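Local coordinates for protein ArsC family reductase (Pseudomonas aeruginosa, PDB 1RW1) that probably acts as a glutathione-dependent thiol reductase of the ArsC family, built on a thioredoxin fold, although its function has not been established, at residues G59-K64 with Q85-K90; K8-M13 with I89-L94; C46-W51 with G97-V102. One frame throughout, in Å; residues are numbered along the deposited sequence.

Contact 1: residues G59-K64 with Q85-K90; sequences GTTFRK and QPSMIK
Thr-61 meets Ser-87 and Met-88 where the short helix 60-63 packs on the 3-10 turn 86-88, in the helical region that ArsC-family proteins add to the thioredoxin fold; a Met-aromatic contact lies beside a pair of hydroxyls. The hydroxyl and methyl branches of Thr-61 have different partners. With CG2 anti to the backbone N and OG1 beside it (chi1 -58°), the hydroxyl turns to Ser-87 and the methyl to the selenomethionine. Thr-61 OG1 and Ser-87 OG are hydrogen-bonded at 2.7 Å, and either could be the donor. Thr-61 CG2 comes to 3.4 Å from Met-88 CG, but Met-88 has two conformers, which makes the short distance doubtful. In one conformer the selenium sits against the base of Phe-62, with SE 3.8 Å from Phe-62 CB. It approaches the ring at its edge: SE is 5.1 Å from the centroid of the Phe-62 ring and 75° off the normal, which excludes a face-on stack.

Further out, two waters bridge the segments, one from backbone to side chain and one from backbone to backbone. Water 1 donates to Thr-61 O at 2.9 Å and also to the Gln-85 amide oxygen OE1, which the extended side chain carries across from the end of helix 75-84. Leu-55, Leu-65 and Leu-81 pack round Met-88, and Leu-55 also touches Phe-62, so the buried half of the contact belongs to an apolar cluster. Backbone hydrogen bonds of Met-88 with Asn-56 and of Lys-90 with Val-54 tie this chain to residues at and just after the end of helix 51-54. Water 2 makes the second link, donating to Ser-87 O at 3.2 Å and accepting only a weak bond from Thr-61 N at 3.4 Å.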
ATOM      1  N   GLY A  59      -8.225  -8.663   4.032  1.00 10.46           N
ATOM      2  CA  GLY A  59      -7.786  -9.496   2.939  1.00 11.29           C
ATOM      3  C   GLY A  59      -7.457 -10.923   3.331  1.00  9.34           C
ATOM      4  O   GLY A  59      -7.274 -11.271   4.479  1.00  9.25           O
ATOM      5  N   THR A  60      -7.341 -11.759   2.307  1.00  9.91           N
ATOM      6  CA  THR A  60      -7.182 -13.181   2.527  1.00 11.19           C
ATOM      7  C   THR A  60      -5.897 -13.511   3.253  1.00 10.02           C
ATOM      8  O   THR A  60      -5.872 -14.426   4.079  1.00 11.39           O
ATOM      9  CB  THR A  60      -7.251 -13.982   1.224  1.00 14.79           C
ATOM     10  OG1 THR A  60      -6.227 -13.578   0.322  1.00 18.78           O
ATOM     11  CG2 THR A  60      -8.560 -13.717   0.490  1.00 16.93           C
ATOM     12  N   THR A  61      -4.820 -12.809   2.929  1.00  8.64           N
ATOM     13  CA  THR A  61      -3.534 -13.149   3.515  1.00  9.58           C
ATOM     14  C   THR A  61      -3.561 -12.960   5.031  1.00  9.46           C
ATOM     15  O   THR A  61      -3.096 -13.819   5.802  1.00 11.39           O
ATOM     16  CB  THR A  61      -2.439 -12.350   2.850  1.00  9.33           C
ATOM     17  OG1 THR A  61      -2.503 -12.656   1.449  1.00  9.40           O
ATOM     18  CG2 THR A  61      -1.078 -12.773   3.337  1.00 10.00           C
ATOM     19  N   PHE A  62      -4.111 -11.843   5.471  1.00  9.73           N
ATOM     20  CA  PHE A  62      -4.264 -11.651   6.910  1.00 10.28           C
ATOM     21  C   PHE A  62      -5.207 -12.670   7.523  1.00 11.68           C
ATOM     22  O   PHE A  62      -4.920 -13.204   8.601  1.00 12.38           O
ATOM     23  CB  PHE A  62      -4.722 -10.217   7.209  1.00  9.95           C
ATOM     24  CG  PHE A  62      -4.771  -9.902   8.686  1.00 10.29           C
ATOM     25  CD1 PHE A  62      -5.914 -10.170   9.411  1.00 12.12           C
ATOM     26  CD2 PHE A  62      -3.666  -9.376   9.344  1.00  9.90           C
ATOM     27  CE1 PHE A  62      -5.966  -9.909  10.758  1.00 12.33           C
ATOM     28  CE2 PHE A  62      -3.709  -9.141  10.704  1.00 10.97           C
ATOM     29  CZ  PHE A  62      -4.860  -9.402  11.407  1.00 11.02           C
ATOM     30  N   ARG A  63      -6.314 -12.958   6.850  1.00 12.01           N
ATOM     31  CA  ARG A  63      -7.303 -13.894   7.411  1.00 13.41           C
ATOM     32  C   ARG A  63      -6.646 -15.195   7.787  1.00 13.69           C
ATOM     33  O   ARG A  63      -7.036 -15.825   8.772  1.00 15.10           O
ATOM     34  CB  ARG A  63      -8.493 -14.165   6.449  1.00 14.25           C
ATOM     35  CG  ARG A  63      -9.550 -13.028   6.347  0.50 14.13           C
ATOM     36  CD  ARG A  63     -10.700 -13.215   5.278  0.50 11.81           C
ATOM     37  NE  ARG A  63     -10.600 -12.208   4.214  0.50 19.83           N
ATOM     38  CZ  ARG A  63     -10.734 -12.459   2.912  0.50 14.54           C
ATOM     39  NH1 ARG A  63     -10.992 -13.695   2.510  0.50 22.33           N
ATOM     40  NH2 ARG A  63     -10.631 -11.472   2.015  0.50 10.98           N
ATOM     41  N   LYS A  64      -5.666 -15.604   6.989  1.00 12.66           N
ATOM     42  CA  LYS A  64      -5.020 -16.911   7.140  1.00 13.47           C
ATOM     43  C   LYS A  64      -3.994 -16.976   8.277  1.00 12.54           C
ATOM     44  O   LYS A  64      -3.535 -18.049   8.601  1.00 13.95           O
ATOM     45  CB  LYS A  64      -4.332 -17.323   5.817  1.00 16.36           C
ATOM     46  CG  LYS A  64      -5.256 -17.843   4.727  1.00 17.95           C
ATOM     47  CD  LYS A  64      -4.478 -18.388   3.520  1.00 25.11           C
ATOM     48  CE  LYS A  64      -5.435 -18.897   2.438  1.00 31.41           C
ATOM     49  NZ  LYS A  64      -5.181 -18.292   1.106  1.00 35.16           N
ATOM     50  N   GLN A  85       5.400 -10.454   4.566  1.00  6.25           N
ATOM     51  CA  GLN A  85       4.328 -10.814   3.620  1.00  5.78           C
ATOM     52  C   GLN A  85       3.705  -9.551   3.034  1.00  5.80           C
ATOM     53  O   GLN A  85       2.620  -9.135   3.448  1.00  6.09           O
ATOM     54  CB  GLN A  85       3.263 -11.675   4.295  1.00  6.34           C
ATOM     55  CG  GLN A  85       3.757 -13.072   4.617  1.00  6.75           C
ATOM     56  CD  GLN A  85       2.674 -13.875   5.269  1.00  7.09           C
ATOM     57  OE1 GLN A  85       1.834 -14.493   4.561  1.00  9.32           O
ATOM     58  NE2 GLN A  85       2.616 -13.855   6.571  1.00  7.67           N
ATOM     59  N   PRO A  86       4.351  -8.962   2.027  1.00  5.76           N
ATOM     60  CA  PRO A  86       3.813  -7.754   1.402  1.00  6.07           C
ATOM     61  C   PRO A  86       2.425  -7.869   0.806  1.00  5.47           C
ATOM     62  O   PRO A  86       1.803  -6.833   0.565  1.00  5.54           O
ATOM     63  CB  PRO A  86       4.851  -7.429   0.329  1.00  7.29           C
ATOM     64  CG  PRO A  86       6.118  -8.014   0.860  1.00  7.71           C
ATOM     65  CD  PRO A  86       5.719  -9.265   1.550  1.00  6.75           C
ATOM     66  N   SER A  87       1.928  -9.075   0.554  1.00  5.71           N
ATOM     67  CA  SER A  87       0.543  -9.256   0.131  1.00  6.20           C
ATOM     68  C   SER A  87      -0.444  -8.610   1.076  1.00  6.34           C
ATOM     69  O   SER A  87      -1.549  -8.264   0.627  1.00  8.39           O
ATOM     70  CB  SER A  87       0.245 -10.750  -0.022  1.00  6.25           C
ATOM     71  OG  SER A  87      -1.118 -11.045  -0.205  1.00  8.07           O
HETATM   72  N   MSE A  88      -0.098  -8.470   2.351  1.00  6.20           N
HETATM   73  CA  MSE A  88      -0.952  -7.879   3.381  0.50  6.48           C
HETATM   74  C   MSE A  88      -1.002  -6.374   3.368  1.00  6.98           C
HETATM   75  O   MSE A  88      -1.733  -5.797   4.155  1.00  8.94           O
HETATM   76  CB  MSE A  88      -0.503  -8.347   4.774  0.50  5.89           C
HETATM   77  CG  MSE A  88      -0.839  -9.813   4.952  0.50  9.31           C
HETATM   78 SE   MSE A  88      -0.937 -10.387   6.766  0.50 14.59          SE
HETATM   79  CE  MSE A  88      -0.114  -8.763   7.432  0.50  7.28           C
ATOM     80  N   ILE A  89      -0.179  -5.712   2.560  1.00  5.91           N
ATOM     81  CA  ILE A  89      -0.200  -4.251   2.488  1.00  6.11           C
ATOM     82  C   ILE A  89      -1.369  -3.802   1.611  1.00  5.41           C
ATOM     83  O   ILE A  89      -1.553  -4.314   0.512  1.00  5.98           O
ATOM     84  CB  ILE A  89       1.125  -3.712   1.911  1.00  6.40           C
ATOM     85  CG1 ILE A  89       2.323  -4.218   2.727  1.00  6.61           C
ATOM     86  CG2 ILE A  89       1.113  -2.199   1.880  1.00  6.31           C
ATOM     87  CD1 ILE A  89       3.643  -4.052   1.998  1.00  7.72           C
ATOM     88  N   LYS A  90      -2.159  -2.844   2.082  1.00  5.62           N
ATOM     89  CA  LYS A  90      -3.226  -2.292   1.264  1.00  5.76           C
ATOM     90  C   LYS A  90      -2.641  -1.692  -0.017  1.00  5.62           C
ATOM     91  O   LYS A  90      -1.572  -1.088  -0.010  1.00  6.43           O
ATOM     92  CB  LYS A  90      -3.992  -1.229   2.041  1.00  7.56           C
ATOM     93  CG  LYS A  90      -5.046  -1.777   2.966  1.00 11.34           C
ATOM     94  CD  LYS A  90      -6.254  -0.857   3.092  1.00 14.84           C
ATOM     95  CE  LYS A  90      -7.210  -1.301   4.199  1.00 16.31           C
ATOM     96  NZ  LYS A  90      -6.556  -1.191   5.507  1.00 16.28           N
TER
HETATM   97  O   HOH W   1      -0.906 -15.610   5.418  1.00 11.98           O
HETATM   98  O   HOH W   2      -4.177  -9.885   1.252  1.00 15.86           O

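Contact 2: residues K8-M13 with I89-L94; sequences KACDTM and IKRPVL
Two torsional choices bring Cys-10 and Arg-91 together: SG of Cys-10 stands anti to its own backbone N (chi1 170°), while the arginine chain runs straight through chi2 and then bends at chi3, turning the guanidinium towards the sulfur. Arg-91 NE donates to Cys-10 SG at 3.3 Å with an N-H...S angle of 162°, and the sulfur lies at the edge of the guanidinium, in its plane. A weak second bond comes from Arg-91 NH2 to the same SG at 3.6 Å. The sulfur also caps helix 11-22, since Met-13 N donates to Cys-10 SG at 3.5 Å and 164°. Three N-H groups, one weakly bonded, converge on the sulfur at the helix N-terminus.

Alongside, the selenium of Met-13 lies 3.6 Å from Pro-92 CB, the two side chains running past each other in opposite directions. Thr-12 CG2 rests 3.6 Å from Arg-91 O. The peptide before Pro-92 is cis, and strand 93-95 follows. A cysteine at the N-cap of the first helix, with a cis-proline before the strand nearby, is the arrangement of thioredoxin-fold active sites, and the bonded Arg-91 is consistent with an ArsC-type reductase site.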
ATOM      1  N   LYS A   8       1.047  -6.326  -9.982  1.00  6.79           N
ATOM      2  CA  LYS A   8       0.368  -6.237 -11.273  1.00  8.13           C
ATOM      3  C   LYS A   8      -1.059  -6.796 -11.254  1.00  8.70           C
ATOM      4  O   LYS A   8      -2.003  -6.161 -11.735  1.00  9.48           O
ATOM      5  CB  LYS A   8       1.201  -6.972 -12.334  1.00  8.56           C
ATOM      6  CG  LYS A   8       2.548  -6.321 -12.634  1.00  8.99           C
ATOM      7  CD  LYS A   8       3.445  -7.244 -13.494  1.00 10.94           C
ATOM      8  CE  LYS A   8       4.768  -6.584 -13.881  1.00 12.22           C
ATOM      9  NZ  LYS A   8       5.751  -7.557 -14.493  1.00 15.23           N
ATOM     10  N   ALA A   9      -1.210  -8.005 -10.719  1.00  9.05           N
ATOM     11  CA  ALA A   9      -2.449  -8.771 -10.862  1.00 10.45           C
ATOM     12  C   ALA A   9      -3.382  -8.460  -9.698  1.00  9.80           C
ATOM     13  O   ALA A   9      -3.626  -9.286  -8.817  1.00 12.18           O
ATOM     14  CB  ALA A   9      -2.150 -10.262 -10.914  1.00 14.33           C
ATOM     15  N   CYS A  10      -3.930  -7.255  -9.739  1.00  8.42           N
ATOM     16  CA  CYS A  10      -4.808  -6.754  -8.704  1.00  8.77           C
ATOM     17  C   CYS A  10      -5.780  -5.802  -9.371  1.00  8.02           C
ATOM     18  O   CYS A  10      -5.336  -4.862 -10.015  1.00  7.66           O
ATOM     19  CB  CYS A  10      -4.019  -6.016  -7.612  1.00  8.87           C
ATOM     20  SG  CYS A  10      -5.028  -5.099  -6.428  1.00  8.85           S
ATOM     21  N   ASP A  11      -7.079  -6.030  -9.231  1.00  9.19           N
ATOM     22  CA  ASP A  11      -8.034  -5.147  -9.884  1.00  9.10           C
ATOM     23  C   ASP A  11      -7.943  -3.712  -9.371  1.00  7.55           C
ATOM     24  O   ASP A  11      -8.145  -2.785 -10.148  1.00  8.14           O
ATOM     25  CB  ASP A  11      -9.438  -5.678  -9.785  1.00 11.62           C
ATOM     26  CG  ASP A  11      -9.676  -6.853 -10.707  1.00 14.59           C
ATOM     27  OD1 ASP A  11      -9.032  -6.991 -11.784  1.00 16.65           O
ATOM     28  OD2 ASP A  11     -10.541  -7.681 -10.417  1.00 18.63           O
ATOM     29  N   THR A  12      -7.649  -3.496  -8.092  1.00  7.67           N
ATOM     30  CA  THR A  12      -7.510  -2.135  -7.578  1.00  7.46           C
ATOM     31  C   THR A  12      -6.316  -1.446  -8.228  1.00  6.60           C
ATOM     32  O   THR A  12      -6.400  -0.273  -8.606  1.00  7.07           O
ATOM     33  CB  THR A  12      -7.401  -2.149  -6.060  1.00  8.69           C
ATOM     34  OG1 THR A  12      -8.606  -2.704  -5.517  1.00 10.66           O
ATOM     35  CG2 THR A  12      -7.330  -0.744  -5.520  1.00 10.30           C
HETATM   36  N   MSE A  13      -5.203  -2.175  -8.366  1.00  6.70           N
HETATM   37  CA  MSE A  13      -4.044  -1.623  -9.074  1.00  6.23           C
HETATM   38  C   MSE A  13      -4.389  -1.274 -10.516  1.00  6.14           C
HETATM   39  O   MSE A  13      -3.973  -0.236 -11.020  1.00  6.89           O
HETATM   40  CB  MSE A  13      -2.891  -2.626  -9.061  1.00  6.51           C
HETATM   41  CG  MSE A  13      -2.326  -2.887  -7.696  1.00  7.46           C
HETATM   42 SE   MSE A  13      -1.451  -1.322  -6.919  1.00 12.65          SE
HETATM   43  CE  MSE A  13      -0.037  -1.125  -8.223  1.00  9.81           C
ATOM     44  N   ILE A  89      -0.179  -5.712   2.560  1.00  5.91           N
ATOM     45  CA  ILE A  89      -0.200  -4.251   2.488  1.00  6.11           C
ATOM     46  C   ILE A  89      -1.369  -3.802   1.611  1.00  5.41           C
ATOM     47  O   ILE A  89      -1.553  -4.314   0.512  1.00  5.98           O
ATOM     48  CB  ILE A  89       1.125  -3.712   1.911  1.00  6.40           C
ATOM     49  CG1 ILE A  89       2.323  -4.218   2.727  1.00  6.61           C
ATOM     50  CG2 ILE A  89       1.113  -2.199   1.880  1.00  6.31           C
ATOM     51  CD1 ILE A  89       3.643  -4.052   1.998  1.00  7.72           C
ATOM     52  N   LYS A  90      -2.159  -2.844   2.082  1.00  5.62           N
ATOM     53  CA  LYS A  90      -3.226  -2.292   1.264  1.00  5.76           C
ATOM     54  C   LYS A  90      -2.641  -1.692  -0.017  1.00  5.62           C
ATOM     55  O   LYS A  90      -1.572  -1.088  -0.010  1.00  6.43           O
ATOM     56  CB  LYS A  90      -3.992  -1.229   2.041  1.00  7.56           C
ATOM     57  CG  LYS A  90      -5.046  -1.777   2.966  1.00 11.34           C
ATOM     58  CD  LYS A  90      -6.254  -0.857   3.092  1.00 14.84           C
ATOM     59  CE  LYS A  90      -7.210  -1.301   4.199  1.00 16.31           C
ATOM     60  NZ  LYS A  90      -6.556  -1.191   5.507  1.00 16.28           N
ATOM     61  N   ARG A  91      -3.389  -1.847  -1.100  1.00  5.74           N
ATOM     62  CA  ARG A  91      -2.966  -1.381  -2.431  1.00  6.02           C
ATOM     63  C   ARG A  91      -3.928  -0.299  -2.934  1.00  6.09           C
ATOM     64  O   ARG A  91      -5.148  -0.383  -2.698  1.00  7.40           O
ATOM     65  CB  ARG A  91      -2.833  -2.530  -3.411  1.00  6.60           C
ATOM     66  CG  ARG A  91      -1.760  -3.518  -3.001  1.00  6.00           C
ATOM     67  CD  ARG A  91      -1.501  -4.557  -4.050  1.00  6.53           C
ATOM     68  NE  ARG A  91      -2.596  -5.480  -4.283  1.00  7.19           N
ATOM     69  CZ  ARG A  91      -2.662  -6.711  -3.795  1.00  7.39           C
ATOM     70  NH1 ARG A  91      -1.756  -7.189  -2.958  1.00  7.98           N
ATOM     71  NH2 ARG A  91      -3.663  -7.482  -4.175  1.00  8.83           N
ATOM     72  N   PRO A  92      -3.425   0.534  -3.840  1.00  6.42           N
ATOM     73  CA  PRO A  92      -2.022   0.932  -3.915  1.00  5.96           C
ATOM     74  C   PRO A  92      -1.558   1.730  -2.728  1.00  5.80           C
ATOM     75  O   PRO A  92      -2.364   2.131  -1.895  1.00  6.84           O
ATOM     76  CB  PRO A  92      -1.979   1.833  -5.177  1.00  7.47           C
ATOM     77  CG  PRO A  92      -3.362   1.798  -5.767  1.00  7.43           C
ATOM     78  CD  PRO A  92      -4.252   1.468  -4.609  1.00  7.36           C
ATOM     79  N   VAL A  93      -0.256   2.000  -2.682  1.00  5.94           N
ATOM     80  CA  VAL A  93       0.259   3.184  -1.993  1.00  6.17           C
ATOM     81  C   VAL A  93       0.834   4.071  -3.078  1.00  5.94           C
ATOM     82  O   VAL A  93       1.551   3.594  -3.963  1.00  6.57           O
ATOM     83  CB  VAL A  93       1.296   2.864  -0.910  1.00  6.89           C
ATOM     84  CG1 VAL A  93       1.818   4.139  -0.277  1.00  8.26           C
ATOM     85  CG2 VAL A  93       0.704   1.952   0.142  1.00  8.54           C
ATOM     86  N   LEU A  94       0.514   5.361  -3.046  1.00  6.85           N
ATOM     87  CA  LEU A  94       1.011   6.312  -4.033  1.00  6.91           C
ATOM     88  C   LEU A  94       1.744   7.410  -3.291  1.00  7.43           C
ATOM     89  O   LEU A  94       1.138   8.130  -2.484  1.00  8.62           O
ATOM     90  CB  LEU A  94      -0.130   6.897  -4.845  1.00  7.56           C
ATOM     91  CG  LEU A  94       0.248   8.006  -5.840  1.00  8.77           C
ATOM     92  CD1 LEU A  94       1.243   7.537  -6.900  1.00  9.61           C
ATOM     93  CD2 LEU A  94      -1.012   8.540  -6.509  1.00 11.20           C
TER

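Contact 3: residues C46-W51 with G97-V102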
ATOM      1  N   CYS A  46       2.905   3.900   7.950  1.00  7.44           N
ATOM      2  CA  CYS A  46       2.122   3.746   9.171  1.00  7.75           C
ATOM      3  C   CYS A  46       2.125   5.027  10.015  1.00  7.87           C
ATOM      4  O   CYS A  46       1.121   5.350  10.636  1.00  8.30           O
ATOM      5  CB  CYS A  46       2.634   2.585  10.019  1.00  8.10           C
ATOM      6  SG  CYS A  46       2.261   0.948   9.347  1.00  8.56           S
ATOM      7  N   ALA A  47       3.234   5.756  10.036  1.00  7.95           N
ATOM      8  CA  ALA A  47       3.274   7.013  10.768  1.00  7.83           C
ATOM      9  C   ALA A  47       2.243   7.997  10.235  1.00  7.79           C
ATOM     10  O   ALA A  47       1.646   8.760  11.003  1.00  8.57           O
ATOM     11  CB  ALA A  47       4.671   7.604  10.679  1.00  9.14           C
ATOM     12  N   GLU A  48       2.053   8.011   8.923  1.00  8.07           N
ATOM     13  CA  GLU A  48       1.190   8.969   8.275  1.00  8.61           C
ATOM     14  C   GLU A  48      -0.283   8.565   8.296  1.00  8.45           C
ATOM     15  O   GLU A  48      -1.149   9.438   8.328  1.00 10.04           O
ATOM     16  CB  GLU A  48       1.665   9.159   6.831  1.00  9.87           C
ATOM     17  CG  GLU A  48       0.834  10.134   6.010  1.00 10.93           C
ATOM     18  CD  GLU A  48       1.272  10.231   4.575  1.00 12.90           C
ATOM     19  OE1 GLU A  48       2.219   9.505   4.198  1.00 16.22           O
ATOM     20  OE2 GLU A  48       0.664  11.012   3.831  1.00 14.56           O
ATOM     21  N   HIS A  49      -0.562   7.261   8.260  1.00  7.98           N
ATOM     22  CA  HIS A  49      -1.912   6.764   8.017  1.00  8.23           C
ATOM     23  C   HIS A  49      -2.472   5.844   9.077  1.00  8.20           C
ATOM     24  O   HIS A  49      -3.685   5.662   9.151  1.00  8.89           O
ATOM     25  CB  HIS A  49      -1.975   5.995   6.692  1.00  8.22           C
ATOM     26  CG  HIS A  49      -1.764   6.855   5.505  1.00  8.80           C
ATOM     27  ND1 HIS A  49      -2.752   7.653   4.979  1.00 11.31           N
ATOM     28  CD2 HIS A  49      -0.678   7.008   4.720  1.00 10.01           C
ATOM     29  CE1 HIS A  49      -2.263   8.291   3.930  1.00 12.34           C
ATOM     30  NE2 HIS A  49      -1.013   7.909   3.746  1.00 12.27           N
ATOM     31  N   GLY A  50      -1.606   5.256   9.897  1.00  7.74           N
ATOM     32  CA  GLY A  50      -2.015   4.294  10.906  1.00  7.77           C
ATOM     33  C   GLY A  50      -1.906   2.882  10.371  1.00  7.43           C
ATOM     34  O   GLY A  50      -2.253   2.587   9.220  1.00  7.94           O
ATOM     35  N   TRP A  51      -1.432   1.975  11.218  1.00  7.99           N
ATOM     36  CA  TRP A  51      -1.235   0.607  10.781  1.00  8.32           C
ATOM     37  C   TRP A  51      -2.542  -0.040  10.361  1.00  8.08           C
ATOM     38  O   TRP A  51      -2.517  -0.923   9.503  1.00  9.06           O
ATOM     39  CB  TRP A  51      -0.511  -0.246  11.832  1.00  9.26           C
ATOM     40  CG  TRP A  51      -1.269  -0.495  13.114  1.00  9.20           C
ATOM     41  CD1 TRP A  51      -1.148   0.204  14.285  1.00  9.94           C
ATOM     42  CD2 TRP A  51      -2.227  -1.524  13.371  1.00 10.41           C
ATOM     43  NE1 TRP A  51      -1.973  -0.324  15.245  1.00 11.10           N
ATOM     44  CE2 TRP A  51      -2.653  -1.382  14.706  1.00 10.79           C
ATOM     45  CE3 TRP A  51      -2.765  -2.564  12.611  1.00 11.58           C
ATOM     46  CZ2 TRP A  51      -3.597  -2.222  15.283  1.00 12.51           C
ATOM     47  CZ3 TRP A  51      -3.704  -3.404  13.193  1.00 13.28           C
ATOM     48  CH2 TRP A  51      -4.107  -3.226  14.513  1.00 13.99           C
ATOM     49  N   GLY A  97       5.326  12.850  -2.817  1.00 15.56           N
ATOM     50  CA  GLY A  97       6.366  13.780  -2.424  1.00 18.84           C
ATOM     51  C   GLY A  97       6.312  14.015  -0.927  1.00 24.15           C
ATOM     52  O   GLY A  97       7.014  13.368  -0.164  1.00 31.68           O
ATOM     53  N   GLY A  98       5.455  14.918  -0.488  1.00 27.13           N
ATOM     54  CA  GLY A  98       5.330  15.171   0.936  1.00 27.20           C
ATOM     55  C   GLY A  98       4.368  14.236   1.653  1.00 24.21           C
ATOM     56  O   GLY A  98       4.282  14.261   2.884  1.00 25.90           O
ATOM     57  N   ARG A  99       3.647  13.408   0.902  1.00 19.42           N
ATOM     58  CA  ARG A  99       2.609  12.593   1.493  1.00 16.49           C
ATOM     59  C   ARG A  99       2.225  11.460   0.576  1.00 12.53           C
ATOM     60  O   ARG A  99       2.715  11.371  -0.553  1.00 13.38           O
ATOM     61  CB  ARG A  99       1.394  13.454   1.814  1.00 20.59           C
ATOM     62  CG  ARG A  99       0.739  14.113   0.622  1.00 26.10           C
ATOM     63  CD  ARG A  99      -0.513  14.905   1.000  1.00 30.05           C
ATOM     64  NE  ARG A  99      -1.241  15.414  -0.159  1.00 29.39           N
ATOM     65  CZ  ARG A  99      -2.378  14.904  -0.627  1.00 29.14           C
ATOM     66  NH1 ARG A  99      -2.946  13.851  -0.046  1.00 24.46           N
ATOM     67  NH2 ARG A  99      -2.949  15.450  -1.693  1.00 31.20           N
ATOM     68  N   THR A 100       1.368  10.583   1.088  1.00 10.98           N
ATOM     69  CA  THR A 100       0.977   9.398   0.349  1.00  9.87           C
ATOM     70  C   THR A 100      -0.529   9.198   0.381  1.00  8.53           C
ATOM     71  O   THR A 100      -1.219   9.661   1.305  1.00  9.42           O
ATOM     72  CB  THR A 100       1.664   8.119   0.877  1.00 12.23           C
ATOM     73  OG1 THR A 100       1.269   7.868   2.221  1.00 12.73           O
ATOM     74  CG2 THR A 100       3.155   8.285   0.932  1.00 17.94           C
ATOM     75  N   LEU A 101      -1.025   8.490  -0.629  1.00  8.13           N
ATOM     76  CA  LEU A 101      -2.395   8.010  -0.648  1.00  7.87           C
ATOM     77  C   LEU A 101      -2.380   6.489  -0.531  1.00  7.47           C
ATOM     78  O   LEU A 101      -1.606   5.821  -1.200  1.00  7.79           O
ATOM     79  CB  LEU A 101      -3.103   8.413  -1.935  1.00  8.51           C
ATOM     80  CG  LEU A 101      -3.298   9.914  -2.133  1.00 10.78           C
ATOM     81  CD1 LEU A 101      -3.884  10.215  -3.497  1.00 11.63           C
ATOM     82  CD2 LEU A 101      -4.179  10.492  -1.041  1.00 12.67           C
ATOM     83  N   VAL A 102      -3.261   5.956   0.296  1.00  7.73           N
ATOM     84  CA  VAL A 102      -3.417   4.520   0.487  1.00  7.84           C
ATOM     85  C   VAL A 102      -4.802   4.123  -0.010  1.00  7.52           C
ATOM     86  O   VAL A 102      -5.798   4.699   0.391  1.00  9.55           O
ATOM     87  CB  VAL A 102      -3.249   4.132   1.959  1.00  9.45           C
ATOM     88  CG1 VAL A 102      -3.434   2.617   2.147  1.00 11.03           C
ATOM     89  CG2 VAL A 102      -1.893   4.557   2.481  1.00 10.40           C
TER
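The imidazole of His-49 is sandwiched: Val-102 CG2 lies over one face, Glu-48 CG over the opposite one, and Thr-100 meets the edge. The arrangement joins the C-terminal end of helix 39-49 to strand 100-102, an outermost strand of the thioredoxin-fold sheet. The valine methyl is 3.6 Å from the centroid of the His-49 ring and 15° off its normal, a CH-pi contact. At the edge, His-49 NE2 donates to Thr-100 OG1 at 2.7 Å, the oxygen lying almost in the ring plane. A weak bond from the same NE2 to Thr-100 O is strongly bent, at 121°.

Thr-100 OG1 in turn donates to Glu-48 OE1 at 2.7 Å, approaching from well above the carboxylate plane. With OG1 of Thr-100 between the backbone N and carbonyl carbon, this one hydroxyl accepts from His-49 and donates to Glu-48, which fixes its rotation. The extended glutamate chain, with CG anti to the backbone N (chi1 179°), carries the carboxylate out to the strand. There Thr-100 N donates to Glu-48 OE2 on its syn side at 2.9 Å, while Arg-99 CB lies 3.3 Å from the same OE2.

How the contacts relate
Contacts 1 and 2 are partly buried, contact 2 nearest the centre of the chain and contact 1 with Phe-62 and Met-88 inside; contact 3 is a surface contact. Contacts 1 and 2 share Ile-89 and Lys-90, so the chain leaving the helical part runs into the cis-proline and strand 93-95. Contacts 2 and 3 meet in the sheet, where Leu-94 N is 2.8 Å from Leu-101 O, a probable hydrogen bond between neighbouring strands. Lys-90 CB also packs on Val-102 CG1. The chemistry shifts with place: a direct hydroxyl pair, water bridges and selenium packing in contact 1, sulfur-centred bonds in contact 2, and a histidine-threonine-glutamate network tying a helix to the sheet edge in contact 3.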